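Local coordinates for nitrate regulatory protein (PDB 4AKK) that senses nitrate and nitrite and binds the leader RNA of the nasF operon, so that transcription runs past the terminator, at residues Leu53-Gln58 / Arg117-Ser122; Gln172-Ile177 / Arg185-Tyr190; Gln181-Met186 / Leu342-Ala347. All coordinates share one frame; numbering follows the deposited sequence.

Overall arrangement
The three contacts lie on the same side of the chain's centre. Interaction 1 is the outermost; interactions 2 and 3 lie deeper, at about the same depth. The centres of interactions 1 and 2 are about 12 Å apart, and one link is a probable hydrogen bond between S121 OG and D175 OD2 (2.9 Å). Interactions 1 and 3, about 17 Å apart, meet where L56 packs on I182. Interactions 2 and 3, only about 6 Å apart, share R185 and M186; N174 ND2 probably bonds to A183 O (3.3 Å), and V187 packs on V343. Both segments of interaction 2, and 117-122 of interaction 1, fall in the NIT sequence; interaction 3 adds helix 341-358, whose sequence runs into the ANTAR region.

Interaction 1: Leu53-Gln58 / Arg117-Ser122; sequences LHQLAQ and RDAASS
Q55 meets A119 where the chain near the beginning of helix 56-85 passes a type I beta turn running from R117 to A120, the two CA atoms standing 7.5 Å apart. Both Q55 and Q58 direct their CB toward the turn, and A119 answers with its methyl group. Q55 lays its amide end against that methyl, with OE1 3.5 Å and CD 3.6 Å from A119 CB, while Q58 adds NE2 at 3.9 Å from the same carbon. The contact is therefore van der Waals packing, and an alanine suits it because a single methyl can sit close to two long amides.

The glutamines also hold one another. Q58 NE2 donates to Q55 OE1 at 3.0 Å, fairly straight at 158°; the acceptor lies close to the amide plane of Q58, whereas the donor is tilted somewhat from the carbonyl plane of Q55. Q58 can reach back in this way because CG is turned between the backbone N and the carbonyl carbon (chi1 63°) and the chain bends again at chi2. The bond limits how the two amides can swing, and A119 rests against the linked pair.

Little surface is buried, 94 Å² in all, as befits a contact at the outside of the molecule. Just beyond the turn, S121 caps the N-terminus of helix 122-134 by accepting from L124 N. Q58 leans on P115 and A116 of helix 92-117, L56 packs on L311 of helix 277-312, and A120 touches W41 of the second subunit.

Interaction 2: Gln172-Ile177 / Arg185-Tyr190; sequences QLNDSI and RMVALY
Inside the helical NIT nitrate-sensing region, the short helix 169-173, weakly bonded here, and the residues that follow it pack against helix 180-212, with N174 meeting M186 and V187 in the buried join. The chain between the two is brief, so this is a local helix-to-helix connection folded back on itself. N174 carries its amide over the helix surface: OD1 comes 3.5 Å from M186 CB, and ND2 lies 3.3 Å from V187 CG2, a tight contact in which the asparagine side chain crosses the valine at about a right angle. A chi1 of 167° sets CG2 of V187 beside the backbone N, on the side that N174 approaches.

On the apolar flank, I177 CD1 touches M186 CG at 4.1 Å, and L173 CD1 lies 4.5 Å from M186 SD. The flexible methionine suits this place: bent at chi2 and chi3, it fits between unlike neighbours, and its side chain also packs on L304 of helix 277-312 and A63 of helix 56-85.

Across the join the packing is van der Waals, but N174 ND2 has a polar partner in A183 O, one turn earlier on helix 180-212. N174 OD1, by contrast, is buried without any partner in the model, so half of the amide is satisfied and half lies against hydrocarbon, which probably costs some stability.

Interaction 3: Gln181-Met186 / Leu342-Ala347; sequences QIAGRM and LVRQQA
A183 and R344 make the tight part of this meeting between helix 180-212 and helix 341-358. The CB of R344 does not aim at the partner, but a bend at chi2 (-41°) and an extended chi3 carry the guanidinium across to A183, whose methyl lies over one face of the flat group. A183 CB is 3.8 Å from NH2 and 4.0 Å from NH1 of R344, and 4.1 Å from CZ. Alanine suits the place, since a small methyl can lie flat against the guanidinium face.

The axes of the two short segments run in nearly the same direction, at 25°, and approach to 10.2 Å, so the contact is a parallel packing of two helices in an all-helical protein. Helix 180-212 belongs to the nitrate-sensing NIT region, and the sequence of helix 341-358 runs into the ANTAR region that binds RNA; the packing probably helps connect the sensor with the helix leading into the effector.

Looser is the approach of V343 to G184, although their CA atoms, 6.7 Å apart, are the nearest across the pair. The valine CB points toward the partner helix, and the backbone at G184 faces its CG1, which stays 4.4 Å from G184 CA and 4.5 Å from A183 O. V343 itself is buried, resting also on V187 of helix 180-212 and on L240 of helix 217-240, whereas G184 and R344 are partly exposed. Away from helix 180-212, Q345 OE1 is hydrogen-bonded to H348 ND1 of the second subunit, and Q346 leans on S236 of helix 217-240.

Interaction 1: Leu53-Gln58 / Arg117-Ser122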
# COMPACT_ATOMS: atom_id res chain seq x y z
N LEU A 53 0.19 -15.16 21.60
CA LEU A 53 -1.16 -15.24 22.15
C LEU A 53 -1.25 -14.50 23.48
O LEU A 53 -2.32 -14.02 23.88
CB LEU A 53 -1.60 -16.70 22.35
CG LEU A 53 -1.96 -17.58 21.15
CD1 LEU A 53 -2.21 -19.02 21.59
CD2 LEU A 53 -3.17 -17.05 20.41
N HIS A 54 -0.12 -14.39 24.17
CA HIS A 54 -0.08 -13.81 25.51
C HIS A 54 -0.15 -12.28 25.51
O HIS A 54 -0.42 -11.68 26.55
CB HIS A 54 1.17 -14.29 26.27
CG HIS A 54 1.16 -15.75 26.56
ND1 HIS A 54 2.00 -16.64 25.92
CD2 HIS A 54 0.41 -16.49 27.41
CE1 HIS A 54 1.77 -17.86 26.37
NE2 HIS A 54 0.81 -17.80 27.28
N GLN A 55 0.09 -11.68 24.35
CA GLN A 55 0.01 -10.22 24.23
C GLN A 55 -1.37 -9.76 23.78
O GLN A 55 -1.69 -8.57 23.86
CB GLN A 55 1.07 -9.72 23.25
CG GLN A 55 2.49 -10.10 23.64
CD GLN A 55 2.88 -9.58 25.02
OE1 GLN A 55 2.32 -8.60 25.53
NE2 GLN A 55 3.86 -10.24 25.64
N LEU A 56 -2.19 -10.70 23.33
CA LEU A 56 -3.51 -10.40 22.78
C LEU A 56 -4.41 -9.56 23.68
O LEU A 56 -5.10 -8.65 23.21
CB LEU A 56 -4.24 -11.69 22.43
CG LEU A 56 -4.36 -11.98 20.94
CD1 LEU A 56 -3.05 -11.72 20.25
CD2 LEU A 56 -4.85 -13.40 20.72
N ALA A 57 -4.43 -9.88 24.97
CA ALA A 57 -5.33 -9.20 25.88
C ALA A 57 -4.98 -7.72 26.01
O ALA A 57 -5.85 -6.86 26.00
CB ALA A 57 -5.32 -9.88 27.25
N GLN A 58 -3.69 -7.42 26.13
CA GLN A 58 -3.25 -6.05 26.32
C GLN A 58 -3.35 -5.27 25.00
O GLN A 58 -3.69 -4.08 24.99
CB GLN A 58 -1.84 -5.99 26.92
CG GLN A 58 -0.72 -6.59 26.06
CD GLN A 58 0.01 -5.57 25.20
OE1 GLN A 58 -0.40 -4.41 25.12
NE2 GLN A 58 1.10 -5.99 24.56
N ARG A 117 4.21 -1.57 27.03
CA ARG A 117 5.64 -1.27 27.13
C ARG A 117 6.54 -2.48 26.92
O ARG A 117 7.54 -2.40 26.21
CB ARG A 117 5.95 -0.71 28.51
CG ARG A 117 5.65 0.76 28.69
CD ARG A 117 6.76 1.41 29.52
NE ARG A 117 8.04 1.44 28.81
CZ ARG A 117 8.97 0.49 28.88
NH1 ARG A 117 8.77 -0.59 29.64
NH2 ARG A 117 10.10 0.61 28.20
N ASP A 118 6.20 -3.59 27.56
CA ASP A 118 7.06 -4.76 27.58
C ASP A 118 7.16 -5.45 26.22
O ASP A 118 8.11 -6.19 25.97
CB ASP A 118 6.58 -5.76 28.63
CG ASP A 118 6.70 -5.23 30.05
OD1 ASP A 118 7.44 -4.25 30.28
OD2 ASP A 118 6.05 -5.81 30.95
N ALA A 119 6.19 -5.21 25.35
CA ALA A 119 6.14 -5.92 24.08
C ALA A 119 6.24 -5.00 22.86
O ALA A 119 6.03 -5.43 21.73
CB ALA A 119 4.87 -6.76 24.00
N ALA A 120 6.54 -3.73 23.09
CA ALA A 120 6.45 -2.73 22.03
C ALA A 120 7.68 -2.67 21.12
O ALA A 120 8.80 -2.47 21.58
CB ALA A 120 6.19 -1.36 22.63
N SER A 121 7.46 -2.84 19.82
CA SER A 121 8.50 -2.63 18.82
C SER A 121 8.93 -1.16 18.83
O SER A 121 8.22 -0.30 19.36
CB SER A 121 7.98 -2.96 17.43
OG SER A 121 7.01 -2.01 17.04
N SER A 122 10.08 -0.89 18.24
CA SER A 122 10.59 0.46 18.12
C SER A 122 9.58 1.39 17.44
O SER A 122 9.35 2.50 17.89
CB SER A 122 11.92 0.46 17.35
OG SER A 122 12.42 1.78 17.22

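Interaction 2: Gln172-Ile177 / Arg185-Tyr190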
# COMPACT_ATOMS: atom_id res chain seq x y z
N GLN A 172 -0.25 0.17 13.83
CA GLN A 172 1.07 -0.22 14.28
C GLN A 172 0.96 -1.41 15.23
O GLN A 172 1.87 -2.23 15.32
CB GLN A 172 1.77 0.93 14.99
CG GLN A 172 3.26 0.76 15.05
CD GLN A 172 3.87 0.89 13.68
OE1 GLN A 172 3.59 1.86 12.97
NE2 GLN A 172 4.69 -0.08 13.29
N LEU A 173 -0.16 -1.48 15.94
CA LEU A 173 -0.44 -2.60 16.82
C LEU A 173 -0.33 -3.95 16.11
O LEU A 173 0.05 -4.94 16.73
CB LEU A 173 -1.82 -2.46 17.47
CG LEU A 173 -1.89 -1.56 18.70
CD1 LEU A 173 -3.24 -1.71 19.38
CD2 LEU A 173 -0.77 -1.91 19.66
N ASN A 174 -0.67 -3.98 14.82
CA ASN A 174 -0.55 -5.20 14.02
C ASN A 174 0.87 -5.73 13.76
O ASN A 174 1.05 -6.91 13.45
CB ASN A 174 -1.29 -5.05 12.69
CG ASN A 174 -2.72 -5.56 12.75
OD1 ASN A 174 -3.12 -6.20 13.72
ND2 ASN A 174 -3.49 -5.30 11.70
N ASP A 175 1.87 -4.86 13.87
CA ASP A 175 3.25 -5.28 13.62
C ASP A 175 3.75 -6.29 14.66
O ASP A 175 4.86 -6.82 14.56
CB ASP A 175 4.21 -4.06 13.50
CG ASP A 175 4.59 -3.47 14.87
OD1 ASP A 175 4.38 -4.13 15.91
OD2 ASP A 175 5.13 -2.33 14.90
N SER A 176 2.92 -6.55 15.66
CA SER A 176 3.27 -7.52 16.68
C SER A 176 2.12 -8.48 16.93
O SER A 176 2.04 -9.13 17.98
CB SER A 176 3.68 -6.83 17.98
OG SER A 176 5.03 -6.40 17.91
N ILE A 177 1.23 -8.56 15.94
CA ILE A 177 0.11 -9.50 15.99
C ILE A 177 0.25 -10.54 14.88
O ILE A 177 0.08 -10.22 13.70
CB ILE A 177 -1.24 -8.78 15.87
CG1 ILE A 177 -1.42 -7.81 17.04
CG2 ILE A 177 -2.37 -9.79 15.82
CD1 ILE A 177 -2.80 -7.22 17.14
N ARG A 185 -9.28 -8.36 12.30
CA ARG A 185 -10.24 -7.61 13.12
C ARG A 185 -9.72 -6.23 13.48
O ARG A 185 -10.49 -5.28 13.55
CB ARG A 185 -10.57 -8.36 14.42
CG ARG A 185 -11.58 -9.48 14.26
CD ARG A 185 -11.83 -10.19 15.58
NE ARG A 185 -12.61 -11.39 15.37
CZ ARG A 185 -13.94 -11.43 15.38
NH1 ARG A 185 -14.63 -10.32 15.59
NH2 ARG A 185 -14.57 -12.57 15.16
N MET A 186 -8.42 -6.13 13.73
CA MET A 186 -7.81 -4.85 14.06
C MET A 186 -7.91 -3.89 12.89
O MET A 186 -8.22 -2.72 13.07
CB MET A 186 -6.36 -5.01 14.52
CG MET A 186 -6.23 -5.39 15.99
SD MET A 186 -6.40 -4.04 17.18
CE MET A 186 -7.44 -2.89 16.33
N VAL A 187 -7.65 -4.38 11.69
CA VAL A 187 -7.73 -3.52 10.52
C VAL A 187 -9.17 -3.09 10.22
O VAL A 187 -9.42 -1.92 9.89
CB VAL A 187 -7.09 -4.18 9.28
CG1 VAL A 187 -7.46 -3.43 8.00
CG2 VAL A 187 -5.58 -4.22 9.45
N ALA A 188 -10.12 -4.01 10.35
CA ALA A 188 -11.54 -3.69 10.19
C ALA A 188 -11.97 -2.61 11.18
O ALA A 188 -12.68 -1.67 10.82
CB ALA A 188 -12.40 -4.95 10.38
N LEU A 189 -11.54 -2.74 12.44
CA LEU A 189 -11.82 -1.75 13.47
C LEU A 189 -11.18 -0.39 13.14
O LEU A 189 -11.84 0.65 13.19
CB LEU A 189 -11.32 -2.24 14.83
CG LEU A 189 -11.35 -1.21 15.96
CD1 LEU A 189 -12.78 -0.81 16.27
CD2 LEU A 189 -10.65 -1.74 17.22
N TYR A 190 -9.89 -0.42 12.81
CA TYR A 190 -9.18 0.80 12.45
C TYR A 190 -9.88 1.48 11.28
O TYR A 190 -10.06 2.70 11.28
CB TYR A 190 -7.72 0.50 12.08
CG TYR A 190 -7.02 1.67 11.45
CD1 TYR A 190 -6.74 2.81 12.19
CD2 TYR A 190 -6.66 1.66 10.11
CE1 TYR A 190 -6.11 3.90 11.63
CE2 TYR A 190 -6.03 2.74 9.53
CZ TYR A 190 -5.76 3.86 10.30
OH TYR A 190 -5.14 4.95 9.74

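Interaction 3: Gln181-Met186 / Leu342-Ala347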
# COMPACT_ATOMS: atom_id res chain seq x y z
N GLN A 181 -6.77 -13.88 12.21
CA GLN A 181 -8.13 -13.43 12.52
C GLN A 181 -8.11 -12.13 13.32
O GLN A 181 -8.89 -11.21 13.05
CB GLN A 181 -8.91 -14.49 13.30
CG GLN A 181 -9.51 -15.59 12.43
CD GLN A 181 -8.61 -16.81 12.35
OE1 GLN A 181 -8.51 -17.58 13.31
NE2 GLN A 181 -7.96 -16.99 11.21
N ILE A 182 -7.24 -12.06 14.31
CA ILE A 182 -7.15 -10.85 15.11
C ILE A 182 -6.64 -9.68 14.29
O ILE A 182 -7.20 -8.59 14.33
CB ILE A 182 -6.27 -11.07 16.34
CG1 ILE A 182 -6.79 -12.27 17.13
CG2 ILE A 182 -6.27 -9.82 17.21
CD1 ILE A 182 -8.24 -12.09 17.62
N ALA A 183 -5.59 -9.91 13.52
CA ALA A 183 -5.02 -8.84 12.71
C ALA A 183 -6.09 -8.31 11.76
O ALA A 183 -6.21 -7.11 11.58
CB ALA A 183 -3.79 -9.33 11.94
N GLY A 184 -6.85 -9.22 11.15
CA GLY A 184 -7.98 -8.86 10.31
C GLY A 184 -9.02 -8.02 11.04
O GLY A 184 -9.59 -7.08 10.46
N ARG A 185 -9.28 -8.36 12.30
CA ARG A 185 -10.24 -7.61 13.12
C ARG A 185 -9.72 -6.23 13.48
O ARG A 185 -10.49 -5.28 13.55
CB ARG A 185 -10.57 -8.36 14.42
CG ARG A 185 -11.58 -9.48 14.26
CD ARG A 185 -11.83 -10.19 15.58
NE ARG A 185 -12.61 -11.39 15.37
CZ ARG A 185 -13.94 -11.43 15.38
NH1 ARG A 185 -14.63 -10.32 15.59
NH2 ARG A 185 -14.57 -12.57 15.16
N MET A 186 -8.42 -6.13 13.73
CA MET A 186 -7.81 -4.85 14.06
C MET A 186 -7.91 -3.89 12.89
O MET A 186 -8.22 -2.72 13.07
CB MET A 186 -6.36 -5.01 14.52
CG MET A 186 -6.23 -5.39 15.99
SD MET A 186 -6.40 -4.04 17.18
CE MET A 186 -7.44 -2.89 16.33
N LEU A 342 -3.16 -8.33 1.49
CA LEU A 342 -4.21 -7.39 1.11
C LEU A 342 -4.69 -6.58 2.31
O LEU A 342 -4.98 -5.40 2.18
CB LEU A 342 -5.40 -8.11 0.47
CG LEU A 342 -5.08 -8.92 -0.79
CD1 LEU A 342 -6.37 -9.44 -1.42
CD2 LEU A 342 -4.29 -8.10 -1.78
N VAL A 343 -4.76 -7.23 3.47
CA VAL A 343 -5.21 -6.55 4.69
C VAL A 343 -4.21 -5.49 5.13
O VAL A 343 -4.60 -4.38 5.49
CB VAL A 343 -5.44 -7.55 5.84
CG1 VAL A 343 -5.62 -6.81 7.15
CG2 VAL A 343 -6.65 -8.42 5.56
N ARG A 344 -2.93 -5.82 5.11
CA ARG A 344 -1.89 -4.85 5.45
C ARG A 344 -1.89 -3.69 4.45
O ARG A 344 -1.68 -2.54 4.82
CB ARG A 344 -0.52 -5.53 5.49
CG ARG A 344 -0.40 -6.66 6.51
CD ARG A 344 -1.11 -6.33 7.83
NE ARG A 344 -0.57 -7.08 8.96
CZ ARG A 344 -0.91 -8.33 9.27
NH1 ARG A 344 -1.79 -8.99 8.52
NH2 ARG A 344 -0.36 -8.94 10.32
N GLN A 345 -2.15 -4.01 3.18
CA GLN A 345 -2.24 -2.99 2.14
C GLN A 345 -3.36 -1.99 2.45
O GLN A 345 -3.18 -0.78 2.29
CB GLN A 345 -2.49 -3.63 0.77
CG GLN A 345 -2.66 -2.63 -0.36
CD GLN A 345 -1.38 -1.85 -0.64
OE1 GLN A 345 -0.28 -2.39 -0.56
NE2 GLN A 345 -1.53 -0.56 -0.95
N GLN A 346 -4.51 -2.49 2.88
CA GLN A 346 -5.64 -1.64 3.21
C GLN A 346 -5.32 -0.69 4.37
O GLN A 346 -5.61 0.50 4.30
CB GLN A 346 -6.87 -2.48 3.53
CG GLN A 346 -7.40 -3.25 2.34
CD GLN A 346 -8.13 -2.35 1.36
OE1 GLN A 346 -9.22 -1.75 1.82
NE2 GLN A 346 -7.72 -2.20 0.20
N ALA A 347 -4.73 -1.23 5.42
CA ALA A 347 -4.27 -0.42 6.53
C ALA A 347 -3.26 0.65 6.07
O ALA A 347 -3.34 1.80 6.50
CB ALA A 347 -3.69 -1.29 7.64